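PDB 6EVG: multi-copper Oxidase CueO from Ochrobactrum, which is a laccase-like multicopper oxidase that oxidises lignin model compounds and lignosulfonate, probably passing the electrons to dioxygen through its copper centres. Local coordinates for residues H46-G51 / N202-G207; G251-P256 / H456-K461; L39-G44 / L78-G83. All blocks are in the same frame, centred on the assembly; numbering follows the deposited sequence.

Contact 1: residues H46-G51 / N202-G207; sequences HSFEEG and NLIVNG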
loop_
_atom_site.group_PDB
_atom_site.type_symbol
_atom_site.label_atom_id
_atom_site.label_comp_id
_atom_site.label_asym_id
_atom_site.label_seq_id
_atom_site.Cartn_x
_atom_site.Cartn_y
_atom_site.Cartn_z
ATOM N N HIS A 46 4.634 -17.838 -12.217
ATOM C CA HIS A 46 4.089 -18.055 -10.863
ATOM C C HIS A 46 2.777 -18.822 -10.932
ATOM O O HIS A 46 1.923 -18.505 -11.761
ATOM C CB HIS A 46 3.894 -16.698 -10.180
ATOM C CG HIS A 46 3.268 -16.781 -8.834
ATOM N ND1 HIS A 46 3.949 -17.169 -7.710
ATOM C CD2 HIS A 46 1.984 -16.552 -8.457
ATOM C CE1 HIS A 46 3.111 -17.148 -6.674
ATOM N NE2 HIS A 46 1.920 -16.765 -7.095
ATOM N N SER A 47 2.627 -19.782 -10.009
ATOM C CA SER A 47 1.371 -20.496 -9.856
ATOM C C SER A 47 0.514 -19.853 -8.760
ATOM O O SER A 47 0.870 -19.854 -7.577
ATOM C CB SER A 47 1.655 -21.940 -9.512
ATOM O OG SER A 47 0.441 -22.640 -9.255
ATOM N N PHE A 48 -0.629 -19.340 -9.170
ATOM C CA PHE A 48 -1.604 -18.826 -8.274
ATOM C C PHE A 48 -2.540 -19.912 -7.720
ATOM O O PHE A 48 -3.185 -19.747 -6.699
ATOM C CB PHE A 48 -2.464 -17.740 -8.945
ATOM C CG PHE A 48 -1.664 -16.528 -9.453
ATOM C CD1 PHE A 48 -1.425 -15.464 -8.634
ATOM C CD2 PHE A 48 -1.124 -16.503 -10.729
ATOM C CE1 PHE A 48 -0.681 -14.406 -9.034
ATOM C CE2 PHE A 48 -0.365 -15.418 -11.170
ATOM C CZ PHE A 48 -0.149 -14.355 -10.313
ATOM N N GLU A 49 -2.672 -20.991 -8.476
ATOM C CA GLU A 49 -3.499 -22.113 -8.077
ATOM C C GLU A 49 -2.928 -23.350 -8.634
ATOM O O GLU A 49 -2.241 -23.317 -9.658
ATOM C CB GLU A 49 -4.897 -21.805 -8.352
ATOM C CG GLU A 49 -5.319 -21.795 -9.711
ATOM C CD GLU A 49 -6.864 -21.860 -9.827
ATOM O OE1 GLU A 49 -7.661 -21.612 -8.859
ATOM O OE2 GLU A 49 -7.265 -22.171 -10.938
ATOM N N GLU A 50 -3.195 -24.460 -7.985
ATOM C CA GLU A 50 -2.684 -25.757 -8.395
ATOM C C GLU A 50 -3.079 -26.060 -9.787
ATOM O O GLU A 50 -4.258 -25.818 -10.146
ATOM C CB GLU A 50 -3.233 -26.850 -7.474
ATOM C CG GLU A 50 -2.717 -28.274 -7.701
ATOM C CD GLU A 50 -2.909 -29.106 -6.435
ATOM O OE1 GLU A 50 -4.080 -29.473 -6.168
ATOM O OE2 GLU A 50 -1.917 -29.327 -5.695
ATOM N N GLY A 51 -2.084 -26.426 -10.560
ATOM C CA GLY A 51 -2.280 -26.847 -11.932
ATOM C C GLY A 51 -2.036 -25.796 -12.959
ATOM O O GLY A 51 -2.053 -26.146 -14.109
ATOM N N ASN A 202 -10.540 -13.245 -9.787
ATOM C CA ASN A 202 -9.822 -14.221 -8.938
ATOM C C ASN A 202 -9.131 -13.455 -7.822
ATOM O O ASN A 202 -8.181 -12.701 -8.093
ATOM C CB ASN A 202 -8.790 -14.971 -9.767
ATOM C CG ASN A 202 -9.366 -15.705 -10.911
ATOM O OD1 ASN A 202 -9.943 -16.763 -10.757
ATOM N ND2 ASN A 202 -9.194 -15.176 -12.105
ATOM N N LEU A 203 -9.547 -13.641 -6.583
ATOM C CA LEU A 203 -8.891 -12.959 -5.454
ATOM C C LEU A 203 -7.748 -13.800 -4.952
ATOM O O LEU A 203 -7.868 -15.026 -4.930
ATOM C CB LEU A 203 -9.895 -12.696 -4.354
ATOM C CG LEU A 203 -11.185 -11.971 -4.740
ATOM C CD1 LEU A 203 -11.998 -11.628 -3.495
ATOM C CD2 LEU A 203 -10.871 -10.649 -5.497
ATOM N N ILE A 204 -6.682 -13.131 -4.550
ATOM C CA ILE A 204 -5.490 -13.831 -4.042
ATOM C C ILE A 204 -4.998 -13.177 -2.753
ATOM O O ILE A 204 -5.191 -11.980 -2.528
ATOM C CB ILE A 204 -4.378 -13.900 -5.107
ATOM C CG1 ILE A 204 -3.989 -12.510 -5.617
ATOM C CG2 ILE A 204 -4.815 -14.818 -6.242
ATOM C CD1 ILE A 204 -2.729 -12.496 -6.464
ATOM N N VAL A 205 -4.357 -14.008 -1.924
ATOM C CA VAL A 205 -3.666 -13.549 -0.714
ATOM C C VAL A 205 -2.274 -14.131 -0.743
ATOM O O VAL A 205 -2.076 -15.331 -0.904
ATOM C CB VAL A 205 -4.412 -13.918 0.578
ATOM C CG1 VAL A 205 -3.716 -13.314 1.794
ATOM C CG2 VAL A 205 -5.893 -13.511 0.515
ATOM N N ASN A 206 -1.275 -13.234 -0.628
ATOM C CA ASN A 206 0.126 -13.654 -0.712
ATOM C C ASN A 206 0.381 -14.524 -1.925
ATOM O O ASN A 206 1.180 -15.452 -1.888
ATOM C CB ASN A 206 0.622 -14.309 0.596
ATOM C CG ASN A 206 0.617 -13.348 1.760
ATOM O OD1 ASN A 206 0.318 -12.152 1.604
ATOM N ND2 ASN A 206 0.962 -13.854 2.955
ATOM N N GLY A 207 -0.234 -14.142 -3.050
ATOM C CA GLY A 207 0.023 -14.789 -4.308
ATOM C C GLY A 207 -0.738 -16.039 -4.628
ATOM O O GLY A 207 -0.486 -16.639 -5.700
#

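Contact 2: residues G251-P256 / H456-K461; sequences GFIGNP and HQSGWK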
loop_
_atom_site.group_PDB
_atom_site.type_symbol
_atom_site.label_atom_id
_atom_site.label_comp_id
_atom_site.label_asym_id
_atom_site.label_seq_id
_atom_site.Cartn_x
_atom_site.Cartn_y
_atom_site.Cartn_z
ATOM N N GLY A 251 1.745 4.082 11.444
ATOM C CA GLY A 251 1.989 3.505 12.749
ATOM C C GLY A 251 0.782 3.464 13.670
ATOM O O GLY A 251 -0.384 3.478 13.223
ATOM N N PHE A 252 1.081 3.306 14.936
ATOM C CA PHE A 252 0.056 2.955 15.933
ATOM C C PHE A 252 -0.893 4.091 16.166
ATOM O O PHE A 252 -0.565 5.287 16.095
ATOM C CB PHE A 252 0.721 2.502 17.225
ATOM C CG PHE A 252 1.561 1.291 17.092
ATOM C CD1 PHE A 252 1.019 0.082 16.640
ATOM C CD2 PHE A 252 2.965 1.325 17.331
ATOM C CE1 PHE A 252 1.787 -1.032 16.487
ATOM C CE2 PHE A 252 3.724 0.171 17.155
ATOM C CZ PHE A 252 3.147 -1.000 16.733
ATOM N N ILE A 253 -2.110 3.683 16.565
ATOM C CA ILE A 253 -3.112 4.632 17.102
ATOM C C ILE A 253 -3.190 4.467 18.596
ATOM O O ILE A 253 -3.062 3.367 19.125
ATOM C CB ILE A 253 -4.445 4.557 16.459
ATOM C CG1 ILE A 253 -4.996 3.168 16.496
ATOM C CG2 ILE A 253 -4.407 5.164 15.073
ATOM C CD1 ILE A 253 -6.514 3.092 16.209
ATOM N N GLY A 254 -3.390 5.603 19.253
ATOM C CA GLY A 254 -3.401 5.597 20.705
ATOM C C GLY A 254 -4.495 4.762 21.341
ATOM O O GLY A 254 -4.252 4.106 22.339
ATOM N N ASN A 255 -5.671 4.773 20.700
ATOM C CA ASN A 255 -6.856 4.045 21.199
ATOM C C ASN A 255 -7.345 3.063 20.146
ATOM O O ASN A 255 -8.240 3.372 19.391
ATOM C CB ASN A 255 -7.925 5.069 21.594
ATOM C CG ASN A 255 -7.357 6.156 22.533
ATOM O OD1 ASN A 255 -6.702 5.862 23.519
ATOM N ND2 ASN A 255 -7.605 7.390 22.220
ATOM N N PRO A 256 -6.734 1.860 20.106
ATOM C CA PRO A 256 -7.144 0.827 19.132
ATOM C C PRO A 256 -8.666 0.676 19.099
ATOM O O PRO A 256 -9.369 0.685 20.161
ATOM C CB PRO A 256 -6.486 -0.431 19.642
ATOM C CG PRO A 256 -5.199 0.058 20.259
ATOM C CD PRO A 256 -5.554 1.440 20.873
ATOM N N HIS A 456 -9.732 4.276 13.828
ATOM C CA HIS A 456 -8.803 3.459 13.064
ATOM C C HIS A 456 -8.171 4.205 11.869
ATOM O O HIS A 456 -7.121 3.744 11.356
ATOM C CB HIS A 456 -9.394 2.126 12.643
ATOM C CG HIS A 456 -10.407 2.147 11.539
ATOM N ND1 HIS A 456 -11.734 2.482 11.727
ATOM C CD2 HIS A 456 -10.338 1.742 10.247
ATOM C CE1 HIS A 456 -12.417 2.278 10.608
ATOM N NE2 HIS A 456 -11.592 1.849 9.668
ATOM N N GLN A 457 -8.828 5.291 11.403
ATOM C CA GLN A 457 -8.324 6.061 10.278
ATOM C C GLN A 457 -7.750 7.402 10.721
ATOM O O GLN A 457 -7.524 8.260 9.857
ATOM C CB GLN A 457 -9.445 6.284 9.292
ATOM C CG GLN A 457 -9.985 4.986 8.690
ATOM C CD GLN A 457 -11.255 5.134 7.858
ATOM O OE1 GLN A 457 -11.821 6.214 7.753
ATOM N NE2 GLN A 457 -11.650 4.049 7.181
ATOM N N SER A 458 -7.502 7.586 12.009
ATOM C CA SER A 458 -7.175 8.907 12.566
ATOM C C SER A 458 -5.704 9.146 12.827
ATOM O O SER A 458 -5.335 10.275 13.172
ATOM C CB SER A 458 -7.952 9.147 13.856
ATOM O OG SER A 458 -7.464 8.284 14.901
ATOM N N GLY A 459 -4.876 8.109 12.713
ATOM C CA GLY A 459 -3.450 8.254 13.010
ATOM C C GLY A 459 -2.653 8.833 11.825
ATOM O O GLY A 459 -3.212 9.448 10.930
ATOM N N TRP A 460 -1.349 8.620 11.857
ATOM C CA TRP A 460 -0.544 9.047 10.688
ATOM C C TRP A 460 -0.804 8.168 9.505
ATOM O O TRP A 460 -0.769 6.905 9.652
ATOM C CB TRP A 460 0.946 9.054 11.049
ATOM C CG TRP A 460 1.363 10.202 11.863
ATOM C CD1 TRP A 460 1.783 10.236 13.163
ATOM C CD2 TRP A 460 1.382 11.592 11.428
ATOM N NE1 TRP A 460 2.050 11.511 13.566
ATOM C CE2 TRP A 460 1.844 12.375 12.508
ATOM C CE3 TRP A 460 1.118 12.205 10.213
ATOM C CZ2 TRP A 460 2.030 13.751 12.387
ATOM C CZ3 TRP A 460 1.326 13.589 10.114
ATOM C CH2 TRP A 460 1.789 14.321 11.157
ATOM N N LYS A 461 -1.049 8.773 8.343
ATOM C CA LYS A 461 -1.306 8.008 7.130
ATOM C C LYS A 461 -0.521 8.612 5.965
ATOM O O LYS A 461 -0.039 9.750 6.000
ATOM C CB LYS A 461 -2.818 7.938 6.843
ATOM C CG LYS A 461 -3.479 6.868 7.791
ATOM C CD LYS A 461 -4.920 6.594 7.583
ATOM C CE LYS A 461 -5.240 6.092 6.225
ATOM N NZ LYS A 461 -4.568 4.832 5.757
HETATM O O HOH W 1 -1.991 5.195 11.541
HETATM O O HOH W 2 -0.068 6.845 13.794
#

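Contact 3: residues L39-G44 / L78-G83; sequences LKVQTG and LSVENG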
loop_
_atom_site.group_PDB
_atom_site.type_symbol
_atom_site.label_atom_id
_atom_site.label_comp_id
_atom_site.label_asym_id
_atom_site.label_seq_id
_atom_site.Cartn_x
_atom_site.Cartn_y
_atom_site.Cartn_z
ATOM N N LEU A 39 18.001 -6.841 -3.056
ATOM C CA LEU A 39 16.669 -6.964 -3.680
ATOM C C LEU A 39 16.839 -7.007 -5.179
ATOM O O LEU A 39 17.216 -6.032 -5.796
ATOM C CB LEU A 39 15.816 -5.751 -3.314
ATOM C CG LEU A 39 15.617 -5.518 -1.809
ATOM C CD1 LEU A 39 14.978 -4.128 -1.581
ATOM C CD2 LEU A 39 14.728 -6.609 -1.200
ATOM N N LYS A 40 16.529 -8.130 -5.816
ATOM C CA LYS A 40 16.727 -8.318 -7.240
ATOM C C LYS A 40 15.358 -8.433 -7.911
ATOM O O LYS A 40 14.610 -9.391 -7.671
ATOM C CB LYS A 40 17.580 -9.545 -7.529
ATOM C CG LYS A 40 17.816 -9.728 -9.052
ATOM C CD LYS A 40 18.614 -10.962 -9.370
ATOM C CE LYS A 40 18.714 -11.213 -10.877
ATOM N NZ LYS A 40 19.624 -12.378 -11.059
ATOM N N VAL A 41 15.057 -7.471 -8.770
ATOM C CA VAL A 41 13.790 -7.455 -9.523
ATOM C C VAL A 41 13.978 -8.341 -10.751
ATOM O O VAL A 41 14.984 -8.209 -11.481
ATOM C CB VAL A 41 13.407 -6.007 -9.900
ATOM C CG1 VAL A 41 12.079 -6.022 -10.598
ATOM C CG2 VAL A 41 13.408 -5.107 -8.654
ATOM N N GLN A 42 13.018 -9.224 -11.020
ATOM C CA GLN A 42 13.186 -10.228 -12.030
ATOM C C GLN A 42 11.855 -10.724 -12.564
ATOM O O GLN A 42 10.870 -10.736 -11.839
ATOM C CB GLN A 42 13.975 -11.421 -11.467
ATOM C CG GLN A 42 13.282 -12.046 -10.251
ATOM C CD GLN A 42 14.214 -12.956 -9.455
ATOM O OE1 GLN A 42 14.154 -14.175 -9.621
ATOM N NE2 GLN A 42 15.032 -12.400 -8.571
ATOM N N THR A 43 11.848 -11.146 -13.816
ATOM C CA THR A 43 10.683 -11.831 -14.378
ATOM C C THR A 43 10.717 -13.308 -14.047
ATOM O O THR A 43 11.763 -13.875 -13.715
ATOM C CB THR A 43 10.524 -11.601 -15.883
ATOM O OG1 THR A 43 11.659 -12.170 -16.516
ATOM C CG2 THR A 43 10.353 -10.134 -16.247
ATOM N N GLY A 44 9.561 -13.953 -14.196
ATOM C CA GLY A 44 9.513 -15.402 -14.015
ATOM C C GLY A 44 8.106 -15.897 -14.373
ATOM O O GLY A 44 7.398 -15.253 -15.144
ATOM N N LEU A 78 20.089 -0.397 0.793
ATOM C CA LEU A 78 19.041 -1.105 0.045
ATOM C C LEU A 78 19.573 -1.314 -1.363
ATOM O O LEU A 78 19.529 -0.419 -2.197
ATOM C CB LEU A 78 17.736 -0.304 0.072
ATOM C CG LEU A 78 17.129 -0.103 1.463
ATOM C CD1 LEU A 78 15.964 0.862 1.433
ATOM C CD2 LEU A 78 16.700 -1.418 2.105
ATOM N N SER A 79 20.163 -2.494 -1.575
ATOM C CA SER A 79 20.878 -2.808 -2.803
ATOM C C SER A 79 19.922 -3.409 -3.796
ATOM O O SER A 79 19.595 -4.614 -3.700
ATOM C CB SER A 79 22.024 -3.751 -2.530
ATOM O OG SER A 79 22.728 -4.048 -3.690
ATOM N N VAL A 80 19.455 -2.619 -4.778
ATOM C CA VAL A 80 18.440 -3.023 -5.735
ATOM C C VAL A 80 19.114 -3.365 -7.056
ATOM O O VAL A 80 19.826 -2.546 -7.639
ATOM C CB VAL A 80 17.398 -1.933 -5.952
ATOM C CG1 VAL A 80 16.295 -2.419 -6.898
ATOM C CG2 VAL A 80 16.795 -1.473 -4.613
ATOM N N GLU A 81 18.921 -4.545 -7.568
ATOM C CA GLU A 81 19.420 -4.949 -8.885
ATOM C C GLU A 81 18.247 -5.147 -9.832
ATOM O O GLU A 81 17.276 -5.837 -9.479
ATOM C CB GLU A 81 20.175 -6.251 -8.765
ATOM C CG GLU A 81 20.682 -6.815 -10.036
ATOM C CD GLU A 81 21.532 -8.070 -9.909
ATOM O OE1 GLU A 81 21.928 -8.472 -8.818
ATOM O OE2 GLU A 81 21.845 -8.662 -10.948
ATOM N N ASN A 82 18.332 -4.547 -11.014
ATOM C CA ASN A 82 17.331 -4.745 -12.047
ATOM C C ASN A 82 17.732 -5.858 -12.948
ATOM O O ASN A 82 18.580 -5.698 -13.827
ATOM C CB ASN A 82 17.104 -3.462 -12.834
ATOM C CG ASN A 82 16.029 -3.616 -13.875
ATOM O OD1 ASN A 82 15.378 -4.678 -13.945
ATOM N ND2 ASN A 82 15.762 -2.588 -14.668
ATOM N N GLY A 83 17.189 -7.062 -12.717
ATOM C CA GLY A 83 17.438 -8.186 -13.537
ATOM C C GLY A 83 16.522 -8.351 -14.733
ATOM O O GLY A 83 16.511 -9.403 -15.367
HETATM O O HOH W 3 14.348 -11.160 -15.274
#

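Contact 1: residues H46-G51 / N202-G207
The phenyl ring of Phe48 leans against the end of Ile204, its CE1 lying 3.8 Å from Ile204 CD1, with the two side chains crossing at a slant. One rim atom of the same ring, CD1, also lies 3.3 Å from the carbonyl oxygen of Gly207. That oxygen is the polar centre of the contact. His46 NE2 donates to Gly207 O over 2.8 Å in a nearly straight bond (170° at the hydrogen), and the acceptor lies almost in the imidazole plane. With CG swung anti to the backbone N (chi1 176°), the His46 ring reaches across to the glycine and sets CD2 over the centre of the Phe48 ring. Phe48 CA adds a CA-H...O contact to Gly207 O. The example illustrates how cupredoxin domains of a multicopper oxidase are joined: the end of strand 36-46 and the loop that follows it, in the first domain, meet the turn after strand 202-205, which belongs to the large sheet of the second. Replacing His46 with an alanine would probably leave the buried Gly207 O without its strong donor and uncover one face of Phe48. Gly207 has a positive phi, and a beta carbon there would press against His46 NE2. Tyr63 stacks on His46 and meets Phe48 edge-to-face, while the Phe48 backbone bonds to Val209.

Contact 2: residues G251-P256 / H456-K461
His456 meets Ile253 through its backbone rather than its ring: Ile253 CD1 comes to 3.9 Å from His456 CA, whereas the imidazole is directed elsewhere, its ND1 hydrogen-bonded to Glu257. Two residues on, Ser458 brushes the other branch of the isoleucine. Gly459 packs its backbone against the same methyl: its N lies 3.8 Å from Ile253 CG2, with its CA equally near, and a beta carbon on this residue would run into that methyl. Ile253 divides its two branches between these neighbours: CG1 sits between the backbone N and the carbonyl carbon (chi1 54°) and carries CD1 to His456, while CG2 faces Gly459. At Trp460 the character changes from apolar to polar. Its N donates to a water 2.9 Å away, and that water donates a hydrogen bond in turn to Phe252 O. Its carbonyl oxygen receives a bond of 2.8 Å from a second water, which also donates to Gly251 O at 2.9 Å. The indole turns away from the Gly251-Ile253 backbone to make a cation-pi contact with Arg444, and the Trp460 backbone bonds to Gly250. Lys461, the last residue, ties the loop down further through salt bridges to Glu268 and Asp249. The general case is an edge strand of one cupredoxin domain, here the second, met by a loop of the third ahead of strand 463-466. Between these two segments the main chains communicate through water: the first water satisfies one donor and one acceptor, and the second uses both its hydrogens on carbonyls that could not bond to each other.

Contact 3: residues L39-G44 / L78-G83
Leu39 bonds through both its N and its O to the residues on either side of Val80: its N donates to Ser79 O over 2.8 Å, and its O accepts from Glu81 N over 2.9 Å. Val41 repeats the pattern two residues on, its N bonding to Glu81 O at 2.8 Å, but the closing bond from Gly83 N to Val41 O is bent (137°) as the second strand gives way to a loop. This alternation is that of parallel strands, which run here at 21° to each other. On one face Lys40 and Glu81, each with CG anti to the backbone N (chi1 near 180°), extend side by side, the lysine CD 4.1 Å from the glutamate CD. On the other, Val41 CG2 and Val80 CG1 come to 4.3 Å, and Trp92 touches Leu39 and Val80. Farther out, the Gln42 amide turns back to bond to Lys40 O from above the carbonyl plane, and a water joins Thr43 N to Gly83 O. Strands 54-59 and 114-120 flank the pair, completing one sheet of the first cupredoxin domain. Backbone bonds therefore fix the register, while Lys40 NZ and Glu81 OE2, 4.3 Å apart and beyond salt-bridge range, probably add only a mild electrostatic attraction on the exposed face.

Overall arrangement
From the N terminus, strand 36-46 supplies the first segment of contact 3, and its end leads straight into that of contact 1. The chain closes contact 3 at 78-83, within the first domain, and goes on to close contact 1 at 202-207, so these two loops cross rather than nest. Contact 2 follows in series, opening at 251-256 and closing about 200 residues later at 456-461. Contact 3 builds a sheet inside the first domain, contact 1 ties that domain to the second, and contact 2 ties the second to the third. Contacts 1 and 2 reach the same seven-stranded sheet, with centres 32 Å apart on opposite sides of the chain's centre.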